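Local coordinates for acyl-coenzyme A oxidase 1 (PDB 5Y9D), which oxidises acyl-CoA thioesters to trans-2-enoyl-CoAs with FAD and molecular oxygen, releasing hydrogen peroxide in peroxisomal fatty acid beta-oxidation, at residues P30-K35 with V336-G341. Numbering follows the deposited sequence.
Sequences PVEMAK and VRRQFG. With FAD (flavin-adenine dinucleotide), chain D.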
ATOM      1  N   PRO A  30     -21.237  21.032   6.059  1.00 29.21           N
ATOM      2  CA  PRO A  30     -21.158  22.052   5.006  1.00 28.94           C
ATOM      3  C   PRO A  30     -21.030  23.442   5.584  1.00 29.48           C
ATOM      4  O   PRO A  30     -20.465  24.355   4.946  1.00 26.60           O
ATOM      5  CB  PRO A  30     -22.457  21.885   4.229  1.00 27.29           C
ATOM      6  CG  PRO A  30     -23.373  21.180   5.157  1.00 28.98           C
ATOM      7  CD  PRO A  30     -22.530  20.336   6.071  1.00 29.06           C
ATOM      8  N   VAL A  31     -21.527  23.597   6.801  1.00 31.10           N
ATOM      9  CA  VAL A  31     -21.395  24.871   7.483  1.00 33.21           C
ATOM     10  C   VAL A  31     -19.930  25.080   7.789  1.00 31.28           C
ATOM     11  O   VAL A  31     -19.397  26.150   7.526  1.00 31.67           O
ATOM     12  CB  VAL A  31     -22.298  24.942   8.743  1.00 34.13           C
ATOM     13  CG1 VAL A  31     -22.022  26.206   9.534  1.00 32.31           C
ATOM     14  CG2 VAL A  31     -23.773  24.858   8.328  1.00 32.19           C
ATOM     15  N   GLU A  32     -19.270  24.038   8.283  1.00 31.77           N
ATOM     16  CA  GLU A  32     -17.821  24.102   8.519  1.00 34.48           C
ATOM     17  C   GLU A  32     -16.995  24.320   7.278  1.00 33.30           C
ATOM     18  O   GLU A  32     -16.038  25.077   7.314  1.00 33.42           O
ATOM     19  CB  GLU A  32     -17.317  22.857   9.239  1.00 36.60           C
ATOM     20  CG  GLU A  32     -17.668  22.858  10.727  1.00 40.46           C
ATOM     21  CD  GLU A  32     -17.120  24.071  11.465  1.00 44.89           C
ATOM     22  OE1 GLU A  32     -15.964  24.501  11.180  1.00 45.14           O
ATOM     23  OE2 GLU A  32     -17.855  24.604  12.331  1.00 49.04           O
ATOM     24  N   MET A  33     -17.354  23.660   6.184  1.00 32.82           N
ATOM     25  CA  MET A  33     -16.614  23.827   4.941  1.00 31.33           C
ATOM     26  C   MET A  33     -16.728  25.243   4.385  1.00 30.68           C
ATOM     27  O   MET A  33     -15.775  25.763   3.837  1.00 33.71           O
ATOM     28  CB  MET A  33     -17.046  22.793   3.902  1.00 31.86           C
ATOM     29  CG  MET A  33     -16.268  22.855   2.575  1.00 34.25           C
ATOM     30  SD  MET A  33     -14.532  22.321   2.625  1.00 35.25           S
ATOM     31  CE  MET A  33     -14.749  20.581   2.998  1.00 35.87           C
ATOM     32  N   ALA A  34     -17.883  25.872   4.528  1.00 30.77           N
ATOM     33  CA  ALA A  34     -18.076  27.247   4.053  1.00 30.87           C
ATOM     34  C   ALA A  34     -17.203  28.209   4.866  1.00 30.95           C
ATOM     35  O   ALA A  34     -16.646  29.164   4.315  1.00 33.43           O
ATOM     36  CB  ALA A  34     -19.555  27.648   4.125  1.00 29.08           C
ATOM     37  N   LYS A  35     -17.053  27.923   6.151  1.00 31.79           N
ATOM     38  CA  LYS A  35     -16.202  28.710   7.051  1.00 35.09           C
ATOM     39  C   LYS A  35     -14.758  28.542   6.652  1.00 35.38           C
ATOM     40  O   LYS A  35     -14.024  29.535   6.505  1.00 37.71           O
ATOM     41  CB  LYS A  35     -16.392  28.274   8.521  1.00 37.80           C
ATOM     42  CG  LYS A  35     -17.824  28.493   9.025  1.00 41.53           C
ATOM     43  CD  LYS A  35     -18.183  27.682  10.271  1.00 44.86           C
ATOM     44  CE  LYS A  35     -17.719  28.354  11.562  1.00 46.56           C
ATOM     45  NZ  LYS A  35     -18.466  29.620  11.815  1.00 50.29           N
ATOM     46  N   VAL A 336     -13.882  18.581   8.169  1.00 27.57           N
ATOM     47  CA  VAL A 336     -15.257  18.432   8.640  1.00 27.15           C
ATOM     48  C   VAL A 336     -15.447  17.333   9.691  1.00 26.04           C
ATOM     49  O   VAL A 336     -16.333  17.420  10.510  1.00 25.78           O
ATOM     50  CB  VAL A 336     -16.254  18.257   7.473  1.00 26.76           C
ATOM     51  CG1 VAL A 336     -16.356  19.550   6.686  1.00 26.20           C
ATOM     52  CG2 VAL A 336     -15.895  17.085   6.565  1.00 26.41           C
ATOM     53  N   ARG A 337     -14.586  16.326   9.691  1.00 24.76           N
ATOM     54  CA  ARG A 337     -14.694  15.236  10.645  1.00 24.17           C
ATOM     55  C   ARG A 337     -14.270  15.711  12.035  1.00 25.96           C
ATOM     56  O   ARG A 337     -13.291  16.462  12.176  1.00 25.69           O
ATOM     57  CB  ARG A 337     -13.838  14.070  10.155  1.00 22.90           C
ATOM     58  CG  ARG A 337     -13.785  12.900  11.068  1.00 22.39           C
ATOM     59  CD  ARG A 337     -15.144  12.344  11.358  1.00 21.84           C
ATOM     60  NE  ARG A 337     -15.000  11.019  11.944  1.00 21.37           N
ATOM     61  CZ  ARG A 337     -15.962  10.115  11.971  1.00 20.36           C
ATOM     62  NH1 ARG A 337     -17.129  10.394  11.447  1.00 20.79           N
ATOM     63  NH2 ARG A 337     -15.737   8.917  12.499  1.00 21.66           N
ATOM     64  N   ARG A 338     -15.051  15.337  13.035  1.00 26.26           N
ATOM     65  CA  ARG A 338     -14.733  15.657  14.404  1.00 26.01           C
ATOM     66  C   ARG A 338     -14.624  14.385  15.224  1.00 28.32           C
ATOM     67  O   ARG A 338     -15.485  13.545  15.187  1.00 26.88           O
ATOM     68  CB  ARG A 338     -15.792  16.571  15.010  1.00 28.27           C
ATOM     69  CG  ARG A 338     -15.963  17.933  14.366  1.00 29.17           C
ATOM     70  CD  ARG A 338     -17.207  18.581  14.937  1.00 31.08           C
ATOM     71  NE  ARG A 338     -17.553  19.868  14.366  1.00 33.10           N
ATOM     72  CZ  ARG A 338     -16.944  20.999  14.664  1.00 34.81           C
ATOM     73  NH1 ARG A 338     -15.938  21.005  15.506  1.00 34.77           N
ATOM     74  NH2 ARG A 338     -17.326  22.122  14.111  1.00 35.82           N
ATOM     75  N   GLN A 339     -13.531  14.233  15.943  1.00 30.41           N
ATOM     76  CA  GLN A 339     -13.412  13.168  16.915  1.00 31.70           C
ATOM     77  C   GLN A 339     -12.692  13.658  18.162  1.00 31.13           C
ATOM     78  O   GLN A 339     -11.591  14.159  18.066  1.00 27.68           O
ATOM     79  CB  GLN A 339     -12.720  11.961  16.286  1.00 32.44           C
ATOM     80  CG  GLN A 339     -13.221  10.622  16.769  1.00 34.68           C
ATOM     81  CD  GLN A 339     -14.621  10.270  16.334  1.00 33.46           C
ATOM     82  OE1 GLN A 339     -15.337  11.064  15.766  1.00 36.64           O
ATOM     83  NE2 GLN A 339     -15.013   9.064  16.625  1.00 33.89           N
ATOM     84  N   PHE A 340     -13.332  13.540  19.330  1.00 31.48           N
ATOM     85  CA  PHE A 340     -12.730  13.745  20.666  1.00 32.59           C
ATOM     86  C   PHE A 340     -12.658  15.135  21.302  1.00 35.79           C
ATOM     87  O   PHE A 340     -12.203  15.268  22.412  1.00 40.84           O
ATOM     88  CB  PHE A 340     -11.324  13.156  20.717  1.00 32.87           C
ATOM     89  CG  PHE A 340     -11.290  11.671  20.671  1.00 32.04           C
ATOM     90  CD1 PHE A 340     -11.686  10.932  21.750  1.00 29.55           C
ATOM     91  CD2 PHE A 340     -10.854  11.021  19.544  1.00 31.83           C
ATOM     92  CE1 PHE A 340     -11.658   9.569  21.704  1.00 30.08           C
ATOM     93  CE2 PHE A 340     -10.825   9.659  19.491  1.00 30.01           C
ATOM     94  CZ  PHE A 340     -11.229   8.933  20.577  1.00 31.10           C
ATOM     95  N   GLY A 341     -13.128  16.162  20.637  1.00 41.13           N
ATOM     96  CA  GLY A 341     -12.967  17.521  21.127  1.00 43.91           C
ATOM     97  C   GLY A 341     -13.852  18.100  22.229  1.00 45.90           C
ATOM     98  O   GLY A 341     -14.769  17.460  22.698  1.00 39.85           O
TER
HETATM   99  PA  FAD D 701     -12.054   8.330  13.445  1.00 29.09           P
HETATM  100  O1A FAD D 701     -12.965   9.424  13.066  1.00 30.47           O
HETATM  101  O2A FAD D 701     -11.946   7.889  14.835  1.00 29.51           O
HETATM  102  O5B FAD D 701     -10.640   8.771  12.934  1.00 29.18           O
HETATM  103  C5B FAD D 701     -10.490   9.582  11.788  1.00 26.66           C
HETATM  104  C4B FAD D 701      -9.034   9.951  11.605  1.00 28.30           C
HETATM  105  O4B FAD D 701      -8.697  11.021  12.477  1.00 26.40           O
HETATM  106  C3B FAD D 701      -8.127   8.786  11.937  1.00 29.05           C
HETATM  107  O3B FAD D 701      -7.117   8.692  10.951  1.00 29.04           O
HETATM  108  C2B FAD D 701      -7.522   9.138  13.272  1.00 29.08           C
HETATM  109  O2B FAD D 701      -6.150   8.784  13.364  1.00 27.75           O
HETATM  110  C1B FAD D 701      -7.670  10.636  13.376  1.00 27.95           C
HETATM  111  N9A FAD D 701      -7.972  10.955  14.783  1.00 29.10           N
HETATM  112  C8A FAD D 701      -9.061  10.610  15.464  1.00 28.96           C
HETATM  113  N7A FAD D 701      -8.988  11.052  16.728  1.00 28.10           N
HETATM  114  C5A FAD D 701      -7.822  11.686  16.875  1.00 28.93           C
HETATM  115  C6A FAD D 701      -7.094  12.391  17.952  1.00 28.03           C
HETATM  116  N6A FAD D 701      -7.617  12.522  19.173  1.00 28.64           N
HETATM  117  N1A FAD D 701      -5.893  12.906  17.682  1.00 29.79           N
HETATM  118  C2A FAD D 701      -5.356  12.793  16.478  1.00 28.20           C
HETATM  119  N3A FAD D 701      -5.953  12.175  15.466  1.00 27.75           N
HETATM  120  C4A FAD D 701      -7.159  11.611  15.588  1.00 28.67           C
HETATM  121  N1  FAD D 701     -17.518  -1.224  14.162  1.00 35.95           N
HETATM  122  C2  FAD D 701     -18.349  -1.964  14.892  1.00 34.59           C
HETATM  123  O2  FAD D 701     -18.820  -1.476  15.910  1.00 33.41           O
HETATM  124  N3  FAD D 701     -18.693  -3.192  14.564  1.00 33.74           N
HETATM  125  C4  FAD D 701     -18.219  -3.773  13.487  1.00 33.52           C
HETATM  126  O4  FAD D 701     -18.562  -4.914  13.217  1.00 38.69           O
HETATM  127  C4X FAD D 701     -17.294  -3.039  12.624  1.00 32.74           C
HETATM  128  N5  FAD D 701     -16.778  -3.575  11.522  1.00 33.06           N
HETATM  129  C5X FAD D 701     -15.942  -2.870  10.761  1.00 35.37           C
HETATM  130  C6  FAD D 701     -15.447  -3.453   9.625  1.00 37.03           C
HETATM  131  C7  FAD D 701     -14.590  -2.756   8.824  1.00 37.91           C
HETATM  132  C7M FAD D 701     -14.046  -3.403   7.591  1.00 40.49           C
HETATM  133  C8  FAD D 701     -14.207  -1.379   9.185  1.00 39.58           C
HETATM  134  C8M FAD D 701     -13.269  -0.623   8.300  1.00 38.69           C
HETATM  135  C9  FAD D 701     -14.698  -0.789  10.329  1.00 37.85           C
HETATM  136  C9A FAD D 701     -15.562  -1.492  11.127  1.00 35.33           C
HETATM  137  N10 FAD D 701     -16.080  -0.921  12.288  1.00 35.70           N
HETATM  138  C10 FAD D 701     -16.961  -1.683  13.044  1.00 33.85           C
HETATM  139  C1' FAD D 701     -15.749   0.440  12.682  1.00 35.70           C
HETATM  140  C2' FAD D 701     -14.287   0.613  13.006  1.00 33.73           C
HETATM  141  O2' FAD D 701     -14.125   0.192  14.340  1.00 33.41           O
HETATM  142  C3' FAD D 701     -13.917   2.077  12.897  1.00 33.77           C
HETATM  143  O3' FAD D 701     -13.495   2.316  11.572  1.00 30.67           O
HETATM  144  C4' FAD D 701     -12.800   2.496  13.839  1.00 36.68           C
HETATM  145  O4' FAD D 701     -12.986   1.902  15.117  1.00 36.18           O
HETATM  146  C5' FAD D 701     -12.795   3.990  14.059  1.00 38.60           C
HETATM  147  O5' FAD D 701     -12.722   4.654  12.820  1.00 38.84           O
HETATM  148  P   FAD D 701     -13.449   6.012  12.622  1.00 32.23           P
HETATM  149  O1P FAD D 701     -14.108   5.961  11.327  1.00 39.91           O
HETATM  150  O2P FAD D 701     -14.224   6.294  13.828  1.00 39.24           O
HETATM  151  O3P FAD D 701     -12.281   7.058  12.521  1.00 33.09           O
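Helix 28-38, near the N-terminus, packs on the side of an FAD-binding loop that faces away from the cofactor, where Glu32 meets Arg338 and Met33 meets Val336. The loop runs between helices 306-334 and 355-391. Glu32 OE2 forms a salt bridge with Arg338 NH2 at 3.1 Å. The carboxylate oxygen lies at the guanidinium edge, in its plane, but the two planes stand 79° apart. Arg338 reaches the helix with an almost straight side chain. Both charges have further partners: Glu32 OE1 pairs with Lys350, Arg338 NE pairs with Asp28, and Arg338 NH1 donates to the carbonyl of Glu348. With Glu32, Asp28 and Glu348 on its three nitrogens, the guanidinium of Arg338 is probably held against rotation.

Beside this polar pair lies a small apolar contact. Val336 CG1 meets Met33 CE at 4.2 Å and Glu32 CB at 4.3 Å. Met33 starts with CG anti to the backbone N (chi1 -177°), then bends twice, which brings its methyl end nearer the loop.

Next along the loop, Arg337 serves the cofactor. Its NE and NH2 both donate to FAD O1A, at 2.8 and 2.9 Å. NH2 also makes a weak bond to O2P of the other phosphate, so the grip is mainly on O1A. Arg337 NH1 bonds to Tyr666 and to the carbonyl of Leu171 of the second subunit. FAD N7A lies at the edge of the Phe340 ring, 3.4 Å from Phe340 CD2. One loop thus joins the N-terminal helix to the pyrophosphate and adenine part of an FAD site at the subunit interface, as in other acyl-CoA oxidases.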